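Local coordinates for protein oxidoreductase (Ralstonia eutropha, PDB 3HJ9) that binds flavin mononucleotide and is probably an oxidoreductase of the nitroreductase family, though its substrate is not established, at residues Arg27-Pro32 with His112-Lys117; Pro59-Gln64 with Ile211-Ser216. All coordinates share one frame; numbering follows the deposited sequence. Where two conformers were deposited one is given.

How the interactions relate
Both contacts belong to one antiparallel sheet of the nitroreductase-type fold. Interaction 1 pairs one of its outermost strands, 28-30, with strand 113-116, while interaction 2 sits at the end of strand 203-212, next to the other outermost strand, 181-185. Their centres lie about 18 Å apart, and helix 62-73 bridges the gap: Leu62 at its start packs on the first contact, with its CG 3.7 Å from Pro32 CD and its CD1 4.0 Å from Leu31 CD2. Interaction 1 is away from the flavin site. Interaction 2 is nearer, with the side chain of Ile211 about 12 Å from bound flavin mononucleotide and about 10 Å from that of Ser51, which binds it.

Interaction 1 of 2, residues Arg27-Pro32 with His112-Lys117; sequences RVITLP and HCLELK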
loop_
_atom_site.group_PDB
_atom_site.type_symbol
_atom_site.label_atom_id
_atom_site.label_comp_id
_atom_site.label_asym_id
_atom_site.label_seq_id
_atom_site.Cartn_x
_atom_site.Cartn_y
_atom_site.Cartn_z
ATOM N N ARG A 27 -12.618 -18.081 21.722
ATOM C CA ARG A 27 -12.959 -18.482 20.354
ATOM C C ARG A 27 -13.240 -17.279 19.433
ATOM O O ARG A 27 -12.832 -17.280 18.269
ATOM C CB ARG A 27 -14.140 -19.477 20.369
ATOM C CG ARG A 27 -14.404 -20.094 19.025
ATOM C CD ARG A 27 -15.297 -21.319 19.096
ATOM N NE ARG A 27 -15.502 -21.815 17.737
ATOM C CZ ARG A 27 -16.345 -21.282 16.838
ATOM N NH1 ARG A 27 -17.123 -20.222 17.131
ATOM N NH2 ARG A 27 -16.426 -21.823 15.617
ATOM N N VAL A 28 -13.925 -16.270 19.980
ATOM C CA VAL A 28 -14.253 -15.045 19.270
ATOM C C VAL A 28 -13.997 -13.841 20.165
ATOM O O VAL A 28 -14.370 -13.865 21.328
ATOM C CB VAL A 28 -15.745 -15.007 18.846
ATOM C CG1 VAL A 28 -16.090 -13.697 18.143
ATOM C CG2 VAL A 28 -16.078 -16.180 17.967
ATOM N N ILE A 29 -13.332 -12.813 19.634
ATOM C CA ILE A 29 -13.188 -11.535 20.328
ATOM C C ILE A 29 -14.034 -10.529 19.520
ATOM O O ILE A 29 -13.761 -10.317 18.340
ATOM C CB ILE A 29 -11.740 -11.046 20.451
ATOM C CG1 ILE A 29 -10.881 -12.058 21.219
ATOM C CG2 ILE A 29 -11.701 -9.694 21.186
ATOM C CD1 ILE A 29 -9.402 -11.717 21.247
ATOM N N THR A 30 -15.094 -9.994 20.145
ATOM C CA THR A 30 -15.946 -8.986 19.505
ATOM C C THR A 30 -15.245 -7.643 19.694
ATOM O O THR A 30 -14.666 -7.369 20.748
ATOM C CB THR A 30 -17.365 -8.961 20.083
ATOM O OG1 THR A 30 -17.286 -8.855 21.505
ATOM C CG2 THR A 30 -18.116 -10.241 19.711
ATOM N N LEU A 31 -15.270 -6.822 18.665
ATOM C CA LEU A 31 -14.610 -5.525 18.666
ATOM C C LEU A 31 -15.667 -4.418 18.668
ATOM O O LEU A 31 -16.713 -4.566 18.024
ATOM C CB LEU A 31 -13.756 -5.406 17.412
ATOM C CG LEU A 31 -12.651 -6.444 17.220
ATOM C CD1 LEU A 31 -12.144 -6.392 15.810
ATOM C CD2 LEU A 31 -11.497 -6.215 18.236
ATOM N N PRO A 32 -15.389 -3.288 19.358
ATOM C CA PRO A 32 -16.366 -2.189 19.352
ATOM C C PRO A 32 -16.409 -1.488 18.005
ATOM O O PRO A 32 -15.453 -1.605 17.210
ATOM C CB PRO A 32 -15.848 -1.265 20.463
ATOM C CG PRO A 32 -14.396 -1.506 20.482
ATOM C CD PRO A 32 -14.245 -2.969 20.233
ATOM N N HIS A 112 -16.736 -7.644 11.959
ATOM C CA HIS A 112 -15.800 -6.873 12.745
ATOM C C HIS A 112 -15.466 -7.582 14.055
ATOM O O HIS A 112 -15.758 -7.099 15.130
ATOM C CB HIS A 112 -16.310 -5.440 12.949
ATOM C CG HIS A 112 -15.302 -4.512 13.555
ATOM N ND1 HIS A 112 -14.062 -4.296 12.995
ATOM C CD2 HIS A 112 -15.364 -3.718 14.652
ATOM C CE1 HIS A 112 -13.389 -3.439 13.739
ATOM N NE2 HIS A 112 -14.155 -3.076 14.751
ATOM N N CYS A 113 -14.939 -8.787 13.919
ATOM C CA CYS A 113 -14.506 -9.558 15.059
ATOM C C CYS A 113 -13.303 -10.406 14.677
ATOM O O CYS A 113 -12.994 -10.548 13.489
ATOM C CB CYS A 113 -15.651 -10.430 15.558
ATOM S SG CYS A 113 -16.108 -11.632 14.363
ATOM N N LEU A 114 -12.696 -10.987 15.706
ATOM C CA LEU A 114 -11.533 -11.882 15.613
ATOM C C LEU A 114 -11.967 -13.333 15.931
ATOM O O LEU A 114 -12.631 -13.572 16.914
ATOM C CB LEU A 114 -10.458 -11.409 16.598
ATOM C CG LEU A 114 -9.776 -10.045 16.355
ATOM C CD1 LEU A 114 -8.907 -9.635 17.568
ATOM C CD2 LEU A 114 -8.982 -10.147 15.105
ATOM N N GLU A 115 -11.603 -14.271 15.066
ATOM C CA GLU A 115 -11.918 -15.703 15.187
ATOM C C GLU A 115 -10.596 -16.429 15.419
ATOM O O GLU A 115 -9.638 -16.194 14.687
ATOM C CB GLU A 115 -12.548 -16.209 13.894
ATOM C CG GLU A 115 -13.893 -15.587 13.574
ATOM C CD GLU A 115 -14.555 -16.145 12.273
ATOM O OE1 GLU A 115 -15.731 -16.582 12.365
ATOM O OE2 GLU A 115 -13.919 -16.168 11.180
ATOM N N LEU A 116 -10.539 -17.261 16.456
ATOM C CA LEU A 116 -9.315 -18.012 16.811
ATOM C C LEU A 116 -8.907 -18.991 15.694
ATOM O O LEU A 116 -9.739 -19.747 15.199
ATOM C CB LEU A 116 -9.481 -18.729 18.160
ATOM C CG LEU A 116 -8.282 -19.494 18.749
ATOM C CD1 LEU A 116 -7.137 -18.538 19.062
ATOM C CD2 LEU A 116 -8.754 -20.271 19.994
ATOM N N LYS A 117 -7.661 -18.875 15.262
ATOM C CA LYS A 117 -7.012 -19.736 14.259
ATOM C C LYS A 117 -6.069 -20.706 14.987
ATOM O O LYS A 117 -6.016 -21.882 14.630
ATOM C CB LYS A 117 -6.214 -18.891 13.259
ATOM C CG LYS A 117 -5.504 -19.664 12.133
ATOM C CD LYS A 117 -6.502 -20.365 11.166
ATOM C CE LYS A 117 -5.769 -21.364 10.308
ATOM N NZ LYS A 117 -6.618 -22.249 9.479
HETATM O O HOH W 1 -18.040 -6.459 16.309
#
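The imidazole of His112 has Leu31 over one face and the carbonyl of Pro32 at its edge. With CG set opposite the backbone N (chi1 -170°), the ring reaches both. Leu31 CD1 sits 3.9 Å from the ring centroid, 15° off the normal, a CH-pi contact offset toward the rim, and Leu31 CB lies over the same ring near NE2. In the ring plane, His112 NE2 gives a weak, bent hydrogen bond to Pro32 O (3.1 Å). Ser66 OG hydrogen-bonds both partners, and Tyr107 OH meets His112 ND1, so the ring's rotation is fixed from both nitrogens. One water lies near both Leu31 O and His112 O.

Beyond the ring, strands 28-30 and 113-116 run antiparallel at one edge of the sheet. Ile29 and Leu114 form the hydrogen-bonded pair: Leu114 N bonds Ile29 O (2.9 Å), and Ile29 N returns the bond to Leu114 O. Leu116 N hydrogen-bonds Arg27 O at 2.9 Å. His112 and Cys113 both face Asp108, making a G1 bulge at the start of strand 113-116.

Ile29 CB meets Leu114 CB at 4.1 Å on the face carrying Tyr105. On the other face, Val28 CG1 touches Cys113 CB, and Glu115 salt-bridges to Arg106.

Interaction 2 of 2, residues Pro59-Gln64 with Ile211-Ser216; sequences PLPLKQ and IGRAAS
Leu60 and Arg213 carry this contact, which joins the loop leading into helix 62-73 to the end of strand 203-212 in the antiparallel sheet of the nitroreductase-type fold. Leu60 divides its two methyls between neighbouring residues of that strand: CD2 reaches Ile211 CG2 at 4.2 Å, the two side chains crossing at about a right angle, while CD1 comes against Gly212 CA. With no side chain at Gly212, the methyl lies directly on the backbone.

Arg213 meets the same loop at the residues flanking Leu60. Its chain bends at chi3 (-81°), folding the guanidinium back toward Pro59 and Pro61, where NH2 stands 2.9 Å from Pro59 O and 4.0 Å from Pro61 CD. Gln64 OE1 lies in the guanidinium plane, at its edge, 3.5 Å from NH1, with the amide turned 43° from that plane.

Further out, Leu68 of helix 62-73 and Leu137 of strand 137-144 pack against both Leu60 and Ile211, and the backbone of Arg213 is held by Asp56. Pro61 is the N-cap residue of the helix. One water accepts from Arg213 NH1 at 3.1 Å and, more weakly, from Gln64 NE2 at 3.4 Å.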
loop_
_atom_site.group_PDB
_atom_site.type_symbol
_atom_site.label_atom_id
_atom_site.label_comp_id
_atom_site.label_asym_id
_atom_site.label_seq_id
_atom_site.Cartn_x
_atom_site.Cartn_y
_atom_site.Cartn_z
ATOM N N PRO A 59 -0.278 -3.797 26.064
ATOM C CA PRO A 59 -1.207 -4.124 24.951
ATOM C C PRO A 59 -1.970 -2.916 24.441
ATOM O O PRO A 59 -2.095 -1.949 25.148
ATOM C CB PRO A 59 -2.172 -5.138 25.590
ATOM C CG PRO A 59 -2.113 -4.860 27.013
ATOM C CD PRO A 59 -0.686 -4.488 27.305
ATOM N N LEU A 60 -2.441 -2.958 23.196
ATOM C CA LEU A 60 -3.298 -1.885 22.690
ATOM C C LEU A 60 -4.655 -2.048 23.405
ATOM O O LEU A 60 -5.107 -3.189 23.618
ATOM C CB LEU A 60 -3.513 -1.969 21.171
ATOM C CG LEU A 60 -2.416 -1.502 20.210
ATOM C CD1 LEU A 60 -1.112 -2.166 20.467
ATOM C CD2 LEU A 60 -2.847 -1.729 18.783
ATOM N N PRO A 61 -5.306 -0.928 23.789
ATOM C CA PRO A 61 -6.667 -1.076 24.307
ATOM C C PRO A 61 -7.568 -1.600 23.190
ATOM O O PRO A 61 -7.249 -1.439 21.991
ATOM C CB PRO A 61 -7.069 0.344 24.736
ATOM C CG PRO A 61 -6.014 1.261 24.227
ATOM C CD PRO A 61 -4.825 0.462 23.835
ATOM N N LEU A 62 -8.678 -2.210 23.577
ATOM C CA LEU A 62 -9.607 -2.812 22.619
ATOM C C LEU A 62 -10.066 -1.825 21.538
ATOM O O LEU A 62 -10.192 -2.216 20.377
ATOM C CB LEU A 62 -10.811 -3.433 23.343
ATOM C CG LEU A 62 -11.704 -4.390 22.559
ATOM C CD1 LEU A 62 -10.939 -5.637 22.114
ATOM C CD2 LEU A 62 -12.884 -4.765 23.456
ATOM N N LYS A 63 -10.278 -0.559 21.914
ATOM C CA LYS A 63 -10.661 0.502 20.957
ATOM C C LYS A 63 -9.619 0.664 19.850
ATOM O O LYS A 63 -9.982 0.807 18.686
ATOM C CB LYS A 63 -10.865 1.858 21.666
ATOM C CG LYS A 63 -11.412 3.029 20.769
ATOM C CD LYS A 63 -11.540 4.343 21.582
ATOM C CE LYS A 63 -12.022 5.556 20.758
ATOM N NZ LYS A 63 -11.159 5.876 19.585
ATOM N N GLN A 64 -8.338 0.652 20.222
ATOM C CA GLN A 64 -7.256 0.789 19.268
ATOM C C GLN A 64 -7.096 -0.459 18.424
ATOM O O GLN A 64 -6.894 -0.337 17.222
ATOM C CB GLN A 64 -5.932 1.177 19.907
ATOM C CG GLN A 64 -5.862 2.635 20.337
ATOM C CD GLN A 64 -4.459 3.058 20.763
ATOM O OE1 GLN A 64 -3.593 2.214 21.034
ATOM N NE2 GLN A 64 -4.235 4.374 20.845
ATOM N N ILE A 211 3.336 -4.077 15.525
ATOM C CA ILE A 211 2.703 -2.863 16.037
ATOM C C ILE A 211 2.684 -2.790 17.558
ATOM O O ILE A 211 2.490 -3.799 18.240
ATOM C CB ILE A 211 1.253 -2.766 15.452
ATOM C CG1 ILE A 211 1.319 -2.541 13.936
ATOM C CG2 ILE A 211 0.415 -1.645 16.143
ATOM C CD1 ILE A 211 -0.003 -2.543 13.211
ATOM N N GLY A 212 2.930 -1.588 18.068
ATOM C CA GLY A 212 2.840 -1.269 19.479
ATOM C C GLY A 212 3.236 0.166 19.780
ATOM O O GLY A 212 3.561 0.930 18.849
ATOM N N ARG A 213 3.183 0.556 21.057
ATOM C CA ARG A 213 3.713 1.850 21.461
ATOM C C ARG A 213 5.220 1.778 21.285
ATOM O O ARG A 213 5.830 0.759 21.592
ATOM C CB ARG A 213 3.361 2.246 22.912
ATOM C CG ARG A 213 2.099 3.086 23.000
ATOM C CD ARG A 213 1.552 3.361 24.408
ATOM N NE ARG A 213 0.770 2.237 24.956
ATOM C CZ ARG A 213 -0.467 1.841 24.555
ATOM N NH1 ARG A 213 -1.137 2.424 23.517
ATOM N NH2 ARG A 213 -1.046 0.804 25.182
ATOM N N ALA A 214 5.807 2.865 20.787
ATOM C CA ALA A 214 7.255 2.976 20.608
ATOM C C ALA A 214 7.915 2.898 21.977
ATOM O O ALA A 214 7.334 3.360 22.940
ATOM C CB ALA A 214 7.625 4.304 19.904
ATOM N N ALA A 215 9.110 2.305 22.050
ATOM C CA ALA A 215 9.883 2.185 23.314
ATOM C C ALA A 215 10.198 3.553 23.929
ATOM O O ALA A 215 10.302 4.543 23.214
ATOM C CB ALA A 215 11.160 1.402 23.093
ATOM N N SER A 216 10.345 3.590 25.254
ATOM C CA SER A 216 10.573 4.838 26.005
ATOM C C SER A 216 11.922 5.567 25.814
ATOM O O SER A 216 12.037 6.714 26.259
ATOM C CB SER A 216 10.341 4.595 27.505
ATOM O OG SER A 216 9.017 4.131 27.725
HETATM O O HOH W 2 -1.325 5.276 22.414
#